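Dihydropteroate synthase (Mycobacterium smegmatis, PDB 6OMZ) probably catalyses the condensation of para-aminobenzoate with 6-hydroxymethyl-7,8-dihydropterin diphosphate to 7,8-dihydropteroate, the immediate precursor of folate derivatives, with magnesium as cofactor. Local coordinates at residues I101-A106 with P130-V135; P221-A226 with G264-R269. The protein carries 1 engineered substitution. All coordinates share one frame; numbering follows the deposited sequence.

Contact 1 of 2, residues I101-A106 with P130-V135; sequences IDTMHA and PGMAGV. With PMM (pterin-6-yl-methyl-monophosphate), chain D.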
loop_
_atom_site.group_PDB
_atom_site.type_symbol
_atom_site.label_atom_id
_atom_site.label_comp_id
_atom_site.label_asym_id
_atom_site.label_seq_id
_atom_site.Cartn_x
_atom_site.Cartn_y
_atom_site.Cartn_z
ATOM N N ILE A 101 0.117 9.491 -1.852
ATOM C CA ILE A 101 1.366 9.453 -2.611
ATOM C C ILE A 101 2.241 8.324 -2.058
ATOM O O ILE A 101 2.605 8.324 -0.875
ATOM C CB ILE A 101 2.104 10.805 -2.567
ATOM C CG1 ILE A 101 3.512 10.688 -3.196
ATOM C CG2 ILE A 101 2.201 11.358 -1.133
ATOM C CD1 ILE A 101 3.491 10.457 -4.736
ATOM N N ASP A 102 2.568 7.355 -2.914
ATOM C CA ASP A 102 3.417 6.216 -2.562
ATOM C C ASP A 102 4.854 6.639 -2.855
ATOM O O ASP A 102 5.332 6.546 -3.987
ATOM C CB ASP A 102 2.997 4.985 -3.363
ATOM C CG ASP A 102 3.762 3.721 -2.985
ATOM O OD1 ASP A 102 4.851 3.792 -2.364
ATOM O OD2 ASP A 102 3.254 2.630 -3.319
ATOM N N THR A 103 5.546 7.147 -1.832
ATOM C CA THR A 103 6.938 7.556 -1.999
ATOM C C THR A 103 7.663 7.399 -0.669
ATOM O O THR A 103 7.060 7.502 0.408
ATOM C CB THR A 103 7.067 9.013 -2.517
ATOM O OG1 THR A 103 8.437 9.302 -2.864
ATOM C CG2 THR A 103 6.639 10.012 -1.442
ATOM N N MET A 104 8.969 7.112 -0.763
ATOM C CA MET A 104 9.891 7.120 0.363
ATOM C C MET A 104 10.649 8.431 0.496
ATOM O O MET A 104 11.461 8.567 1.417
ATOM C CB MET A 104 10.955 6.017 0.233
ATOM C CG MET A 104 10.488 4.624 -0.068
ATOM S SD MET A 104 11.950 3.554 -0.227
ATOM C CE MET A 104 12.692 4.145 -1.743
ATOM N N HIS A 105 10.457 9.367 -0.425
ATOM C CA HIS A 105 11.321 10.535 -0.536
ATOM C C HIS A 105 10.559 11.776 -0.094
ATOM O O HIS A 105 9.481 12.064 -0.623
ATOM C CB HIS A 105 11.830 10.664 -1.969
ATOM C CG HIS A 105 12.541 9.436 -2.448
ATOM N ND1 HIS A 105 12.174 8.756 -3.590
ATOM C CD2 HIS A 105 13.582 8.750 -1.919
ATOM C CE1 HIS A 105 12.974 7.715 -3.755
ATOM N NE2 HIS A 105 13.835 7.687 -2.754
ATOM N N ALA A 106 11.122 12.492 0.885
ATOM C CA ALA A 106 10.403 13.587 1.526
ATOM C C ALA A 106 10.088 14.707 0.539
ATOM O O ALA A 106 8.999 15.297 0.581
ATOM C CB ALA A 106 11.213 14.118 2.706
ATOM N N PRO A 130 15.300 10.963 6.445
ATOM C CA PRO A 130 15.139 11.579 7.774
ATOM C C PRO A 130 14.288 12.838 7.761
ATOM O O PRO A 130 13.878 13.304 8.836
ATOM C CB PRO A 130 16.585 11.881 8.205
ATOM C CG PRO A 130 17.334 12.014 6.929
ATOM C CD PRO A 130 16.701 11.018 5.983
ATOM N N GLY A 131 14.008 13.400 6.588
ATOM C CA GLY A 131 13.134 14.547 6.474
ATOM C C GLY A 131 11.657 14.232 6.355
ATOM O O GLY A 131 10.840 15.161 6.382
ATOM N N MET A 132 11.289 12.951 6.215
ATOM C CA MET A 132 9.883 12.614 6.000
ATOM C C MET A 132 9.034 12.972 7.212
ATOM O O MET A 132 7.946 13.542 7.060
ATOM C CB MET A 132 9.733 11.131 5.668
ATOM C CG MET A 132 8.323 10.735 5.199
ATOM S SD MET A 132 7.852 11.493 3.623
ATOM C CE MET A 132 8.564 10.328 2.451
ATOM N N ALA A 133 9.508 12.655 8.424
ATOM C CA ALA A 133 8.705 12.955 9.609
ATOM C C ALA A 133 8.383 14.446 9.691
ATOM O O ALA A 133 7.252 14.827 10.015
ATOM C CB ALA A 133 9.425 12.481 10.876
ATOM N N GLY A 134 9.361 15.302 9.384
ATOM C CA GLY A 134 9.125 16.735 9.453
ATOM C C GLY A 134 8.122 17.208 8.415
ATOM O O GLY A 134 7.318 18.108 8.679
ATOM N N VAL A 135 8.156 16.614 7.223
ATOM C CA VAL A 135 7.159 16.942 6.204
ATOM C C VAL A 135 5.758 16.614 6.718
ATOM O O VAL A 135 4.837 17.438 6.643
ATOM C CB VAL A 135 7.467 16.197 4.890
ATOM C CG1 VAL A 135 6.289 16.295 3.932
ATOM C CG2 VAL A 135 8.721 16.752 4.239
HETATM N N5 PMM D . 3.336 -2.682 -1.871
HETATM C C6 PMM D . 3.938 -2.041 -2.890
HETATM C C7 PMM D . 3.984 -0.658 -2.926
HETATM N N8 PMM D . 3.485 0.141 -1.975
HETATM N N1 PMM D . 2.459 0.321 0.039
HETATM C C2 PMM D . 1.914 -0.241 1.115
HETATM N N2 PMM D . 1.501 0.529 2.126
HETATM N N3 PMM D . 1.774 -1.592 1.261
HETATM C C4 PMM D . 2.182 -2.533 0.340
HETATM O O4 PMM D . 1.999 -3.730 0.535
HETATM C C4A PMM D . 2.815 -1.958 -0.866
HETATM C C8A PMM D . 2.916 -0.515 -0.954
HETATM C C9 PMM D . 4.642 -2.891 -3.906
HETATM O O10 PMM D . 3.666 -3.625 -4.691
HETATM P PA PMM D . 3.000 -3.181 -6.113
HETATM O O1P PMM D . 2.032 -4.259 -6.438
HETATM O O2P PMM D . 2.306 -1.829 -5.938
HETATM O O3P PMM D . 4.112 -3.048 -7.145
#

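Contact 2 of 2, residues P221-A226 with G264-R269; sequences PVLVGA and GAWGVR. With PMM (pterin-6-yl-methyl-monophosphate), chain D.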
loop_
_atom_site.group_PDB
_atom_site.type_symbol
_atom_site.label_atom_id
_atom_site.label_comp_id
_atom_site.label_asym_id
_atom_site.label_seq_id
_atom_site.Cartn_x
_atom_site.Cartn_y
_atom_site.Cartn_z
ATOM N N PRO A 221 -4.778 2.302 12.968
ATOM C CA PRO A 221 -5.383 1.728 11.752
ATOM C C PRO A 221 -4.372 0.918 10.959
ATOM O O PRO A 221 -3.205 1.303 10.837
ATOM C CB PRO A 221 -5.845 2.958 10.966
ATOM C CG PRO A 221 -6.048 4.014 12.013
ATOM C CD PRO A 221 -5.028 3.751 13.090
ATOM N N VAL A 222 -4.824 -0.223 10.433
ATOM C CA VAL A 222 -3.952 -1.162 9.729
ATOM C C VAL A 222 -4.356 -1.233 8.262
ATOM O O VAL A 222 -5.520 -1.500 7.944
ATOM C CB VAL A 222 -3.993 -2.567 10.355
ATOM C CG1 VAL A 222 -3.099 -3.516 9.545
ATOM C CG2 VAL A 222 -3.532 -2.523 11.817
ATOM N N LEU A 223 -3.384 -1.019 7.375
ATOM C CA LEU A 223 -3.539 -1.228 5.940
ATOM C C LEU A 223 -2.836 -2.519 5.555
ATOM O O LEU A 223 -1.729 -2.785 6.029
ATOM C CB LEU A 223 -2.934 -0.054 5.156
ATOM C CG LEU A 223 -2.828 -0.147 3.631
ATOM C CD1 LEU A 223 -4.213 -0.162 3.002
ATOM C CD2 LEU A 223 -1.998 1.023 3.089
ATOM N N VAL A 224 -3.473 -3.318 4.698
ATOM C CA VAL A 224 -2.909 -4.579 4.214
ATOM C C VAL A 224 -2.662 -4.473 2.712
ATOM O O VAL A 224 -3.568 -4.096 1.956
ATOM C CB VAL A 224 -3.853 -5.762 4.514
ATOM C CG1 VAL A 224 -3.367 -7.022 3.826
ATOM C CG2 VAL A 224 -3.975 -5.969 6.013
ATOM N N GLY A 225 -1.453 -4.835 2.277
ATOM C CA GLY A 225 -1.181 -4.910 0.851
ATOM C C GLY A 225 -0.704 -6.284 0.424
ATOM O O GLY A 225 0.483 -6.606 0.552
ATOM N N ALA A 226 -1.621 -7.118 -0.065
ATOM C CA ALA A 226 -1.263 -8.453 -0.534
ATOM C C ALA A 226 -1.321 -8.593 -2.050
ATOM O O ALA A 226 -0.812 -9.584 -2.589
ATOM C CB ALA A 226 -2.190 -9.503 0.092
ATOM N N GLY A 264 -10.722 -6.668 10.955
ATOM C CA GLY A 264 -10.615 -5.317 11.469
ATOM C C GLY A 264 -9.655 -4.394 10.753
ATOM O O GLY A 264 -9.393 -3.297 11.268
ATOM N N ALA A 265 -9.126 -4.789 9.587
ATOM C CA ALA A 265 -8.245 -3.903 8.834
ATOM C C ALA A 265 -8.964 -2.602 8.490
ATOM O O ALA A 265 -10.146 -2.602 8.138
ATOM C CB ALA A 265 -7.758 -4.574 7.541
ATOM N N TRP A 266 -8.230 -1.492 8.596
ATOM C CA TRP A 266 -8.752 -0.195 8.169
ATOM C C TRP A 266 -8.848 -0.111 6.650
ATOM O O TRP A 266 -9.790 0.490 6.109
ATOM C CB TRP A 266 -7.853 0.929 8.714
ATOM C CG TRP A 266 -8.030 2.258 8.022
ATOM C CD1 TRP A 266 -8.966 3.221 8.305
ATOM C CD2 TRP A 266 -7.250 2.763 6.927
ATOM N NE1 TRP A 266 -8.814 4.294 7.448
ATOM C CE2 TRP A 266 -7.775 4.036 6.590
ATOM C CE3 TRP A 266 -6.158 2.265 6.199
ATOM C CZ2 TRP A 266 -7.243 4.821 5.559
ATOM C CZ3 TRP A 266 -5.631 3.048 5.161
ATOM C CH2 TRP A 266 -6.172 4.313 4.860
ATOM N N GLY A 267 -7.872 -0.686 5.939
ATOM C CA GLY A 267 -7.873 -0.610 4.491
ATOM C C GLY A 267 -7.164 -1.781 3.844
ATOM O O GLY A 267 -6.449 -2.550 4.498
ATOM N N VAL A 268 -7.370 -1.896 2.528
ATOM C CA VAL A 268 -6.656 -2.848 1.677
ATOM C C VAL A 268 -6.136 -2.094 0.459
ATOM O O VAL A 268 -6.862 -1.289 -0.129
ATOM C CB VAL A 268 -7.556 -4.032 1.240
ATOM C CG1 VAL A 268 -7.952 -4.890 2.435
ATOM C CG2 VAL A 268 -8.836 -3.538 0.512
ATOM N N ARG A 269 -4.883 -2.368 0.071
ATOM C CA ARG A 269 -4.264 -1.758 -1.105
ATOM C C ARG A 269 -4.267 -2.788 -2.232
ATOM O O ARG A 269 -3.667 -3.861 -2.088
ATOM C CB ARG A 269 -2.835 -1.289 -0.781
ATOM C CG ARG A 269 -2.124 -0.547 -1.923
ATOM C CD ARG A 269 -0.674 -0.186 -1.519
ATOM N NE ARG A 269 0.050 0.474 -2.598
ATOM C CZ ARG A 269 0.698 -0.165 -3.573
ATOM N NH1 ARG A 269 0.707 -1.490 -3.619
ATOM N NH2 ARG A 269 1.340 0.523 -4.506
HETATM N N5 PMM D . 3.336 -2.682 -1.871
HETATM C C6 PMM D . 3.938 -2.041 -2.890
HETATM C C7 PMM D . 3.984 -0.658 -2.926
HETATM N N8 PMM D . 3.485 0.141 -1.975
HETATM N N1 PMM D . 2.459 0.321 0.039
HETATM C C2 PMM D . 1.914 -0.241 1.115
HETATM N N2 PMM D . 1.501 0.529 2.126
HETATM N N3 PMM D . 1.774 -1.592 1.261
HETATM C C4 PMM D . 2.182 -2.533 0.340
HETATM O O4 PMM D . 1.999 -3.730 0.535
HETATM C C4A PMM D . 2.815 -1.958 -0.866
HETATM C C8A PMM D . 2.916 -0.515 -0.954
HETATM C C9 PMM D . 4.642 -2.891 -3.906
HETATM O O10 PMM D . 3.666 -3.625 -4.691
HETATM P PA PMM D . 3.000 -3.181 -6.113
HETATM O O1P PMM D . 2.032 -4.259 -6.438
HETATM O O2P PMM D . 2.306 -1.829 -5.938
HETATM O O3P PMM D . 4.112 -3.048 -7.145
HETATM O O HOH W 1 -7.314 -1.329 11.671
HETATM O O HOH W 2 -4.111 -6.307 -1.122
#

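Contact 1 of 2, residues I101-A106 with P130-V135
Ala106, in the first turn of helix 106-114, comes up against Met132 near the start of helix 132-139, their CA atoms 4.6 Å apart. The meeting is apolar. Ala106 CB drops onto the backbone, 3.7 Å from both Gly131 C and Met132 N, while Val135 CG2, one turn further on, closes on the same methyl at 3.9 Å. Met132 does the reaching: its chain bends at chi2 (65°) and chi3 (85°), which brings the CE methyl against the backbone of the loop, 3.4 Å from Met104 C and 3.5 Å from His105 C. SD passes alongside Ala106 CA. Within the loop, Thr103 OG1 accepts from His105 N at 3.2 Å, an ST turn; Glu81, from outside, bonds both Thr103 OG1 and His105 ND1. Asp129 accepts from the backbone N of Ala106 through OD2 and from that of Gly131 through OD1. Asp102 takes no part in the packing against 130-135 and sets OD2 2.8 Å from N8 of the pterin ligand. The arrangement belongs to a TIM barrel: the C-terminal end of strand 98-102 reaches the pterin pocket, and the loop after it leads into helix 106-114, which packs beside helix 132-139.

Contact 2 of 2, residues P221-A226 with G264-R269
Strands 223-224 and 267-270 run side by side as a parallel pair, stitched by backbone bonds. Val222 O accepts from Gly267 N (3.2 Å) and more weakly from Trp266 N; Val224 N gives to Gly267 O; Val224 O takes Arg269 N at 2.9 Å, the straightest of the set at 167°. Waters extend the ladder at both ends, one joining Val222 N to Gly264 O, the other Ala226 N to Arg269 O.

The apolar packing begins with Pro221 CB, 3.6 Å from Trp266 CB. Leu223 CB meets the edge of the indole at CE3, and its CD1 lies over the backbone of Gly267, 3.5 Å from the carbonyl carbon. Leu223 CD2 turns to the ligand, near N2 of the pterin. On the other face of the sheet, Val224 and Val268 point towards the surrounding helices.

Arg269 makes the hydrogen bonds of these two segments to the ligand; His271, Lys229, Asp193, Arg70 and Asn121 make others. Its chain is extended from CG to NE, and chi4 of -85° turns the guanidinium so that pterin N8 lies over one of its faces, 3.2 Å above the guanidinium plane at its centre. NH1 and NH2 both grip phosphate oxygen O2P, at 2.8 and 2.9 Å, while Asp63 forms a salt bridge with NE. This is the parallel strand pairing of a TIM barrel, whose C-terminal strand ends furnish the pterin-monophosphate site.

Going from the N terminus, contact 1 closes first: strand 98-102 leads through helix 106-114 and strand 119-122 to helix 132-139, so it ties the segment after strand 98-102 to the beginning of that helix. Contact 2 opens later, linking strand 223-224 to strand 267-270 across a segment that holds helices 230-235 and 250-262. The two loops lie in series, neither nested nor crossed. Strand 267-270 also borders strand 23-29, the first strand along the chain, so contact 2 helps close the barrel. Although their centres are about 20 Å apart, the contacts meet at the ligand, where Asp102 OD2 and Arg269 NH2 form a 3.1 Å salt bridge.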